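Local coordinates for protein endo-xylogalacturonan hydrolase A (PDB 4C2L) that cleaves xylogalacturonan, the xylose-substituted galacturonan backbone found in the hairy regions of pectin, as a secreted family 28 glycoside hydrolase, at residues I146-K152 against F170-D176; C70-E75 against L102-T108. One frame throughout, in Å; residues are numbered along the deposited sequence.

Both contacts pair strands of successive coils in the right-handed parallel beta-helix of this family 28 hydrolase, and they are neighbours: strand 102-105 of contact 2 hydrogen-bonds along strand 142-152 of contact 1, and Ser147 N meets Leu104 O at 3.0 Å. Contact 2, nearer the N-terminal end, is the more buried; contact 1, about 11 Å away between centres, is only partly buried. Each has a buried row, all apolar in contact 2 but including a glutamine in contact 1, and an outer row bearing an arginine-aspartate salt bridge. In contact 1 the paired strands bend and run on to a bound sulfate, whereas contact 2 finishes in a loop gathered round a glutamate carboxylate.

Contact 1 (I146-K152 against F170-D176); sequences ISGLRQK and FSNLKMD. With SO4 (sulfate ion), chain G.
Arg150 reaches across the strand pair to Asp176, crossing it at about a right angle. It grips the carboxylate side-on: NE meets Asp176 OD2 on its syn lone pair at 2.8 Å, while NH2 bonds Asp176 OD1, the planes 35° apart. With CG trans to the backbone N (chi1 175°), the chain runs extended from CG to NE, carrying the guanidinium past the carboxylate, so that its far edge meets a sulfate, probably from the crystallisation liquor. NH2 bonds sulfate O1 at 2.7 Å and NH1 bonds O2 at 2.8 Å; the equally extended Lys152 brings NZ to the same O2 at 2.9 Å, its CD over one face of the guanidinium. Lys174 NZ adds a long ion pair to Asp176 OD2. Inward, Ile146 lies beside Phe170 and sets CD1 over the ring face, 4.1 Å from its centroid; Gln151 OE1 lies 3.4 Å from Met175 CG, and Gln151 NE2 bonds Asn159. At the corner between the two strand pieces, Gly148 N donates to Ser171 O at 3.1 Å, and Leu173 CD2 packs on Leu149 CD1. Parallel strands sharing a corner, side chains of adjacent coils stacked in register, characterise this family's right-handed parallel beta-helix.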
ATOM      1  N   ILE A 146      11.712  -7.537  -5.629  1.00 14.56           N
ATOM      2  CA  ILE A 146      12.016  -6.116  -5.599  1.00 14.22           C
ATOM      3  C   ILE A 146      12.690  -5.838  -4.260  1.00 14.23           C
ATOM      4  O   ILE A 146      12.080  -6.011  -3.208  1.00 12.95           O
ATOM      5  CB  ILE A 146      10.743  -5.243  -5.731  1.00 14.87           C
ATOM      6  CG1 ILE A 146       9.924  -5.654  -6.969  1.00 15.95           C
ATOM      7  CG2 ILE A 146      11.100  -3.758  -5.818  1.00 14.70           C
ATOM      8  CD1 ILE A 146       8.966  -6.796  -6.694  1.00 17.30           C
ATOM      9  N   SER A 147      13.940  -5.378  -4.284  1.00 14.17           N
ATOM     10  CA  SER A 147      14.688  -5.318  -3.029  1.00 14.25           C
ATOM     11  C   SER A 147      15.832  -4.323  -2.986  1.00 14.00           C
ATOM     12  O   SER A 147      16.430  -3.991  -4.006  1.00 13.39           O
ATOM     13  CB  SER A 147      15.237  -6.705  -2.697  1.00 15.55           C
ATOM     14  OG  SER A 147      16.248  -7.093  -3.620  1.00 16.95           O
ATOM     15  N   GLY A 148      16.118  -3.851  -1.779  1.00 13.50           N
ATOM     16  CA  GLY A 148      17.320  -3.106  -1.492  1.00 14.29           C
ATOM     17  C   GLY A 148      17.322  -1.651  -1.872  1.00 15.68           C
ATOM     18  O   GLY A 148      18.296  -0.946  -1.613  1.00 16.63           O
ATOM     19  N   LEU A 149      16.238  -1.166  -2.458  1.00 15.47           N
ATOM     20  CA  LEU A 149      16.307   0.171  -3.024  1.00 15.88           C
ATOM     21  C   LEU A 149      15.408   1.152  -2.309  1.00 14.71           C
ATOM     22  O   LEU A 149      14.591   0.759  -1.477  1.00 14.26           O
ATOM     23  CB  LEU A 149      16.030   0.123  -4.525  1.00 17.79           C
ATOM     24  CG  LEU A 149      14.788  -0.610  -4.975  1.00 17.87           C
ATOM     25  CD1 LEU A 149      13.614   0.349  -4.832  1.00 18.59           C
ATOM     26  CD2 LEU A 149      14.975  -1.054  -6.417  1.00 18.25           C
ATOM     27  N   ARG A 150      15.592   2.424  -2.623  1.00 13.41           N
ATOM     28  CA  ARG A 150      14.756   3.491  -2.116  1.00 12.81           C
ATOM     29  C   ARG A 150      13.812   3.942  -3.228  1.00 12.82           C
ATOM     30  O   ARG A 150      14.238   4.130  -4.375  1.00 12.82           O
ATOM     31  CB  ARG A 150      15.634   4.665  -1.710  1.00 13.51           C
ATOM     32  CG  ARG A 150      14.868   5.896  -1.263  1.00 14.27           C
ATOM     33  CD  ARG A 150      15.806   7.004  -0.800  1.00 15.24           C
ATOM     34  NE  ARG A 150      15.030   8.191  -0.468  1.00 16.35           N
ATOM     35  CZ  ARG A 150      15.484   9.441  -0.538  1.00 17.10           C
ATOM     36  NH1 ARG A 150      16.737   9.683  -0.923  1.00 18.04           N
ATOM     37  NH2 ARG A 150      14.679  10.448  -0.213  1.00 18.45           N
ATOM     38  N   GLN A 151      12.543   4.129  -2.865  1.00 11.83           N
ATOM     39  CA  GLN A 151      11.582   4.778  -3.746  1.00 11.55           C
ATOM     40  C   GLN A 151      11.261   6.119  -3.127  1.00 11.46           C
ATOM     41  O   GLN A 151      10.845   6.188  -1.964  1.00 11.36           O
ATOM     42  CB  GLN A 151      10.313   3.930  -3.880  1.00 11.93           C
ATOM     43  CG  GLN A 151      10.546   2.609  -4.606  1.00 12.40           C
ATOM     44  CD  GLN A 151       9.317   1.714  -4.541  1.00 13.07           C
ATOM     45  OE1 GLN A 151       8.537   1.797  -3.600  1.00 13.66           O
ATOM     46  NE2 GLN A 151       9.147   0.859  -5.528  1.00 13.78           N
ATOM     47  N   LYS A 152      11.447   7.183  -3.908  1.00 11.17           N
ATOM     48  CA  LYS A 152      11.365   8.559  -3.424  1.00 11.83           C
ATOM     49  C   LYS A 152      10.281   9.336  -4.174  1.00 11.43           C
ATOM     50  O   LYS A 152      10.258   9.327  -5.405  1.00 11.38           O
ATOM     51  CB  LYS A 152      12.724   9.237  -3.675  1.00 12.19           C
ATOM     52  CG  LYS A 152      12.772  10.712  -3.325  1.00 13.43           C
ATOM     53  CD  LYS A 152      14.156  11.258  -3.664  1.00 14.37           C
ATOM     54  CE  LYS A 152      14.184  12.772  -3.532  1.00 16.03           C
ATOM     55  NZ  LYS A 152      15.579  13.244  -3.792  1.00 16.19           N
ATOM     56  N   PHE A 170       8.756  -8.173  -1.908  1.00 13.18           N
ATOM     57  CA  PHE A 170       9.340  -6.846  -1.706  1.00 13.35           C
ATOM     58  C   PHE A 170      10.154  -6.949  -0.431  1.00 14.16           C
ATOM     59  O   PHE A 170       9.607  -7.290   0.616  1.00 13.75           O
ATOM     60  CB  PHE A 170       8.253  -5.786  -1.491  1.00 12.81           C
ATOM     61  CG  PHE A 170       7.324  -5.598  -2.665  1.00 13.01           C
ATOM     62  CD1 PHE A 170       6.161  -6.358  -2.773  1.00 12.82           C
ATOM     63  CD2 PHE A 170       7.585  -4.638  -3.634  1.00 13.05           C
ATOM     64  CE1 PHE A 170       5.275  -6.171  -3.838  1.00 13.16           C
ATOM     65  CE2 PHE A 170       6.713  -4.449  -4.714  1.00 13.14           C
ATOM     66  CZ  PHE A 170       5.553  -5.220  -4.812  1.00 13.18           C
ATOM     67  N   SER A 171      11.452  -6.667  -0.508  1.00 14.03           N
ATOM     68  CA  SER A 171      12.312  -6.801   0.679  1.00 14.57           C
ATOM     69  C   SER A 171      13.274  -5.636   0.846  1.00 14.45           C
ATOM     70  O   SER A 171      13.835  -5.162  -0.135  1.00 13.38           O
ATOM     71  CB  SER A 171      13.123  -8.108   0.566  1.00 16.31           C
ATOM     72  OG  SER A 171      13.969  -8.240   1.677  1.00 21.58           O
ATOM     73  N   ASN A 172      13.495  -5.196   2.089  1.00 13.70           N
ATOM     74  CA  ASN A 172      14.526  -4.198   2.366  1.00 14.44           C
ATOM     75  C   ASN A 172      14.345  -2.931   1.527  1.00 14.31           C
ATOM     76  O   ASN A 172      15.274  -2.483   0.849  1.00 14.24           O
ATOM     77  CB  ASN A 172      15.918  -4.800   2.112  1.00 15.43           C
ATOM     78  CG  ASN A 172      16.275  -5.857   3.131  1.00 17.43           C
ATOM     79  OD1 ASN A 172      16.003  -5.687   4.317  1.00 20.77           O
ATOM     80  ND2 ASN A 172      16.871  -6.945   2.678  1.00 17.52           N
ATOM     81  N   LEU A 173      13.135  -2.386   1.537  1.00 13.67           N
ATOM     82  CA  LEU A 173      12.841  -1.177   0.784  1.00 14.75           C
ATOM     83  C   LEU A 173      12.700   0.017   1.716  1.00 15.21           C
ATOM     84  O   LEU A 173      12.154  -0.100   2.828  1.00 15.20           O
ATOM     85  CB  LEU A 173      11.548  -1.337  -0.035  1.00 14.11           C
ATOM     86  CG  LEU A 173      11.462  -2.437  -1.088  1.00 14.74           C
ATOM     87  CD1 LEU A 173      10.129  -2.333  -1.818  1.00 15.14           C
ATOM     88  CD2 LEU A 173      12.616  -2.324  -2.090  1.00 14.28           C
ATOM     89  N   LYS A 174      13.209   1.160   1.264  1.00 15.25           N
ATOM     90  CA  LYS A 174      13.007   2.423   1.958  1.00 15.90           C
ATOM     91  C   LYS A 174      12.135   3.296   1.065  1.00 15.12           C
ATOM     92  O   LYS A 174      12.503   3.579  -0.062  1.00 14.30           O
ATOM     93  CB  LYS A 174      14.339   3.110   2.241  1.00 19.37           C
ATOM     94  CG  LYS A 174      14.194   4.411   3.016  1.00 24.15           C
ATOM     95  CD  LYS A 174      15.416   4.677   3.886  1.00 29.25           C
ATOM     96  CE  LYS A 174      16.402   5.596   3.178  1.00 32.58           C
ATOM     97  NZ  LYS A 174      15.903   6.999   3.191  1.00 33.40           N
ATOM     98  N   MET A 175      10.968   3.688   1.566  1.00 13.64           N
ATOM     99  CA  MET A 175      10.002   4.392   0.731  1.00 13.75           C
ATOM    100  C   MET A 175       9.600   5.670   1.421  1.00 13.57           C
ATOM    101  O   MET A 175       9.188   5.661   2.578  1.00 13.81           O
ATOM    102  CB  MET A 175       8.785   3.498   0.489  1.00 13.58           C
ATOM    103  CG  MET A 175       9.168   2.227  -0.254  1.00 14.24           C
ATOM    104  SD  MET A 175       8.031   0.872   0.067  1.00 15.13           S
ATOM    105  CE  MET A 175       6.497   1.666  -0.392  1.00 13.05           C
ATOM    106  N   ASP A 176       9.755   6.794   0.728  1.00 13.36           N
ATOM    107  CA  ASP A 176       9.441   8.062   1.365  1.00 13.79           C
ATOM    108  C   ASP A 176       8.863   9.045   0.385  1.00 13.19           C
ATOM    109  O   ASP A 176       9.350   9.173  -0.738  1.00 13.17           O
ATOM    110  CB  ASP A 176      10.691   8.654   2.055  1.00 15.50           C
ATOM    111  CG  ASP A 176      11.902   8.707   1.128  1.00 17.94           C
ATOM    112  OD1 ASP A 176      12.060   9.699   0.403  1.00 21.32           O
ATOM    113  OD2 ASP A 176      12.725   7.775   1.131  1.00 21.34           O
TER
HETATM  114  S   SO4 G1409      16.501  13.461  -0.378  1.00 41.13           S
HETATM  115  O1  SO4 G1409      15.637  12.833   0.649  1.00 40.51           O
HETATM  116  O2  SO4 G1409      16.965  12.479  -1.388  1.00 38.72           O
HETATM  117  O3  SO4 G1409      17.689  14.034   0.283  1.00 43.52           O
HETATM  118  O4  SO4 G1409      15.724  14.533  -1.044  1.00 43.55           O

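Contact 2 (C70-E75 against L102-T108); sequences CDIQVE and LKLRSLT
Ile72 CD1 presses on Leu102 CD1 at 3.5 Å, tighter than usual for two methyl carbons, in the closely packed interior. The other branch of Ile72, CG2, meets Leu104 CD1, which also touches Val74 CG2, so one leucine methyl lies against two facing side chains. Cys70 SG, in disulfide with Cys67, closes the row against Leu102. The outer row is looser: Lys103 and Arg105 are partly exposed, though Asp71 is buried. Arg105 holds Asp71 side-on, NE to OD1 at 2.8 Å and NH2 to OD2, the flat groups turned 54° apart. Gln73 NE2 reaches OD2 from the opposite face of the carboxylate, leaving it little freedom to rotate. Lys103 CD and Leu107 CD2 lie over opposite faces of the guanidinium, and a water links Lys103 NZ to Cys70 O. Exposed Leu107 and Thr108 curl round buried Glu75. Bent at chi2 (-60°), it turns OE1 to Thr108 OG1 (2.6 Å), Thr108 N and Ser106 OG, while OE2 takes Leu107 N on its syn lone pair. The Thr108 and Ser106 hydroxyls also bond Ser110 N and Gly111 N, tying the carboxylate into the turn. Aliphatic inside, polar outside, the strands stack as in this family's right-handed parallel beta-helix.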
ATOM      1  N   CYS A  70      15.331 -12.055 -15.712  1.00 20.46           N
ATOM      2  CA  CYS A  70      16.367 -11.042 -15.817  1.00 19.95           C
ATOM      3  C   CYS A  70      16.683 -10.489 -14.441  1.00 18.79           C
ATOM      4  O   CYS A  70      15.898 -10.634 -13.493  1.00 18.12           O
ATOM      5  CB  CYS A  70      15.941  -9.912 -16.762  1.00 23.29           C
ATOM      6  SG  CYS A  70      14.820  -8.722 -16.009  1.00 28.29           S
ATOM      7  N   ASP A  71      17.840  -9.856 -14.341  1.00 17.43           N
ATOM      8  CA  ASP A  71      18.283  -9.224 -13.108  1.00 17.25           C
ATOM      9  C   ASP A  71      18.608  -7.762 -13.424  1.00 16.62           C
ATOM     10  O   ASP A  71      19.515  -7.474 -14.208  1.00 16.63           O
ATOM     11  CB  ASP A  71      19.503  -9.992 -12.574  1.00 18.72           C
ATOM     12  CG  ASP A  71      20.074  -9.416 -11.279  1.00 20.54           C
ATOM     13  OD1 ASP A  71      19.401  -8.639 -10.555  1.00 20.64           O
ATOM     14  OD2 ASP A  71      21.232  -9.780 -10.972  1.00 22.05           O
ATOM     15  N   ILE A  72      17.834  -6.846 -12.848  1.00 14.82           N
ATOM     16  CA  ILE A  72      18.025  -5.414 -13.059  1.00 14.73           C
ATOM     17  C   ILE A  72      18.632  -4.806 -11.793  1.00 14.70           C
ATOM     18  O   ILE A  72      17.957  -4.658 -10.768  1.00 14.56           O
ATOM     19  CB  ILE A  72      16.688  -4.713 -13.402  1.00 15.02           C
ATOM     20  CG1 ILE A  72      16.012  -5.419 -14.584  1.00 15.48           C
ATOM     21  CG2 ILE A  72      16.902  -3.238 -13.690  1.00 15.17           C
ATOM     22  CD1 ILE A  72      14.604  -4.923 -14.900  1.00 16.28           C
ATOM     23  N   GLN A  73      19.909  -4.465 -11.872  1.00 13.94           N
ATOM     24  CA  GLN A  73      20.645  -3.955 -10.707  1.00 14.58           C
ATOM     25  C   GLN A  73      20.695  -2.440 -10.744  1.00 14.87           C
ATOM     26  O   GLN A  73      21.398  -1.826 -11.557  1.00 14.49           O
ATOM     27  CB  GLN A  73      22.044  -4.579 -10.630  1.00 15.16           C
ATOM     28  CG  GLN A  73      21.979  -6.099 -10.681  1.00 16.30           C
ATOM     29  CD  GLN A  73      23.340  -6.774 -10.658  1.00 16.55           C
ATOM     30  OE1 GLN A  73      24.391  -6.106 -10.640  1.00 17.13           O
ATOM     31  NE2 GLN A  73      23.329  -8.106 -10.683  1.00 16.48           N
ATOM     32  N   VAL A  74      19.917  -1.828  -9.864  1.00 14.62           N
ATOM     33  CA  VAL A  74      19.833  -0.376  -9.810  1.00 14.63           C
ATOM     34  C   VAL A  74      20.749   0.089  -8.690  1.00 14.92           C
ATOM     35  O   VAL A  74      20.419  -0.083  -7.508  1.00 14.19           O
ATOM     36  CB  VAL A  74      18.382   0.085  -9.551  1.00 14.86           C
ATOM     37  CG1 VAL A  74      18.277   1.609  -9.602  1.00 14.78           C
ATOM     38  CG2 VAL A  74      17.419  -0.583 -10.543  1.00 15.09           C
ATOM     39  N   GLU A  75      21.914   0.641  -9.045  1.00 14.61           N
ATOM     40  CA  GLU A  75      22.824   1.179  -8.018  1.00 15.05           C
ATOM     41  C   GLU A  75      22.904   2.697  -8.060  1.00 14.96           C
ATOM     42  O   GLU A  75      23.409   3.327  -7.132  1.00 16.54           O
ATOM     43  CB  GLU A  75      24.227   0.557  -8.133  1.00 15.03           C
ATOM     44  CG  GLU A  75      24.222  -0.948  -8.364  1.00 15.43           C
ATOM     45  CD  GLU A  75      23.534  -1.730  -7.249  1.00 15.15           C
ATOM     46  OE1 GLU A  75      23.324  -1.173  -6.158  1.00 16.61           O
ATOM     47  OE2 GLU A  75      23.213  -2.903  -7.467  1.00 16.28           O
ATOM     48  N   LEU A 102      11.795 -11.842 -12.445  1.00 17.16           N
ATOM     49  CA  LEU A 102      12.427 -10.547 -12.458  1.00 17.44           C
ATOM     50  C   LEU A 102      13.054 -10.312 -11.102  1.00 17.11           C
ATOM     51  O   LEU A 102      12.471 -10.652 -10.074  1.00 16.75           O
ATOM     52  CB  LEU A 102      11.402  -9.445 -12.757  1.00 18.45           C
ATOM     53  CG  LEU A 102      11.819  -8.046 -12.281  1.00 20.40           C
ATOM     54  CD1 LEU A 102      12.739  -7.396 -13.299  1.00 22.84           C
ATOM     55  CD2 LEU A 102      10.643  -7.143 -11.958  1.00 23.18           C
ATOM     56  N   LYS A 103      14.246  -9.738 -11.114  1.00 16.52           N
ATOM     57  CA  LYS A 103      14.815  -9.155  -9.905  1.00 17.43           C
ATOM     58  C   LYS A 103      15.063  -7.687 -10.211  1.00 16.63           C
ATOM     59  O   LYS A 103      15.789  -7.356 -11.150  1.00 17.04           O
ATOM     60  CB  LYS A 103      16.123  -9.844  -9.513  1.00 19.97           C
ATOM     61  CG  LYS A 103      16.019 -11.361  -9.426  1.00 23.35           C
ATOM     62  CD  LYS A 103      17.377 -11.976  -9.100  1.00 27.55           C
ATOM     63  CE  LYS A 103      17.394 -13.479  -9.362  1.00 31.42           C
ATOM     64  NZ  LYS A 103      17.584 -13.755 -10.815  1.00 36.11           N
ATOM     65  N   LEU A 104      14.432  -6.813  -9.444  1.00 14.34           N
ATOM     66  CA  LEU A 104      14.661  -5.385  -9.566  1.00 14.47           C
ATOM     67  C   LEU A 104      15.239  -4.989  -8.236  1.00 14.71           C
ATOM     68  O   LEU A 104      14.525  -4.937  -7.224  1.00 14.44           O
ATOM     69  CB  LEU A 104      13.351  -4.631  -9.845  1.00 14.51           C
ATOM     70  CG  LEU A 104      13.398  -3.094  -9.914  1.00 15.25           C
ATOM     71  CD1 LEU A 104      14.228  -2.608 -11.092  1.00 14.94           C
ATOM     72  CD2 LEU A 104      11.994  -2.509 -10.025  1.00 15.24           C
ATOM     73  N   ARG A 105      16.537  -4.742  -8.217  1.00 13.80           N
ATOM     74  CA  ARG A 105      17.196  -4.676  -6.910  1.00 13.90           C
ATOM     75  C   ARG A 105      18.391  -3.771  -6.879  1.00 14.24           C
ATOM     76  O   ARG A 105      19.026  -3.547  -7.899  1.00 14.09           O
ATOM     77  CB  ARG A 105      17.586  -6.082  -6.480  1.00 14.19           C
ATOM     78  CG  ARG A 105      18.491  -6.817  -7.459  1.00 14.96           C
ATOM     79  CD  ARG A 105      18.748  -8.219  -6.915  1.00 16.33           C
ATOM     80  NE  ARG A 105      19.661  -8.962  -7.761  1.00 16.69           N
ATOM     81  CZ  ARG A 105      20.315 -10.046  -7.358  1.00 17.33           C
ATOM     82  NH1 ARG A 105      20.163 -10.484  -6.107  1.00 17.22           N
ATOM     83  NH2 ARG A 105      21.120 -10.673  -8.196  1.00 18.98           N
ATOM     84  N   SER A 106      18.691  -3.233  -5.704  1.00 14.08           N
ATOM     85  CA  SER A 106      19.960  -2.565  -5.502  1.00 14.37           C
ATOM     86  C   SER A 106      20.807  -3.489  -4.649  1.00 14.65           C
ATOM     87  O   SER A 106      20.405  -3.846  -3.541  1.00 15.77           O
ATOM     88  CB  SER A 106      19.795  -1.210  -4.809  1.00 13.96           C
ATOM     89  OG  SER A 106      21.083  -0.645  -4.571  1.00 13.94           O
ATOM     90  N   LEU A 107      21.936  -3.928  -5.190  1.00 14.91           N
ATOM     91  CA  LEU A 107      22.822  -4.828  -4.443  1.00 15.49           C
ATOM     92  C   LEU A 107      23.779  -4.051  -3.540  1.00 15.75           C
ATOM     93  O   LEU A 107      24.309  -4.601  -2.575  1.00 16.51           O
ATOM     94  CB  LEU A 107      23.560  -5.794  -5.381  1.00 15.76           C
ATOM     95  CG  LEU A 107      22.713  -6.903  -6.025  1.00 17.20           C
ATOM     96  CD1 LEU A 107      23.542  -7.746  -6.993  1.00 17.43           C
ATOM     97  CD2 LEU A 107      22.060  -7.787  -4.955  1.00 18.81           C
ATOM     98  N   THR A 108      23.987  -2.771  -3.831  1.00 16.17           N
ATOM     99  CA  THR A 108      24.809  -1.928  -2.954  1.00 16.02           C
ATOM    100  C   THR A 108      23.983  -1.253  -1.881  1.00 16.61           C
ATOM    101  O   THR A 108      24.512  -0.845  -0.836  1.00 17.01           O
ATOM    102  CB  THR A 108      25.565  -0.825  -3.725  1.00 16.43           C
ATOM    103  OG1 THR A 108      24.615   0.098  -4.281  1.00 16.34           O
ATOM    104  CG2 THR A 108      26.434  -1.424  -4.831  1.00 16.60           C
TER
HETATM  105  O   HOH W   1      15.488 -13.305 -12.556  1.00 27.43           O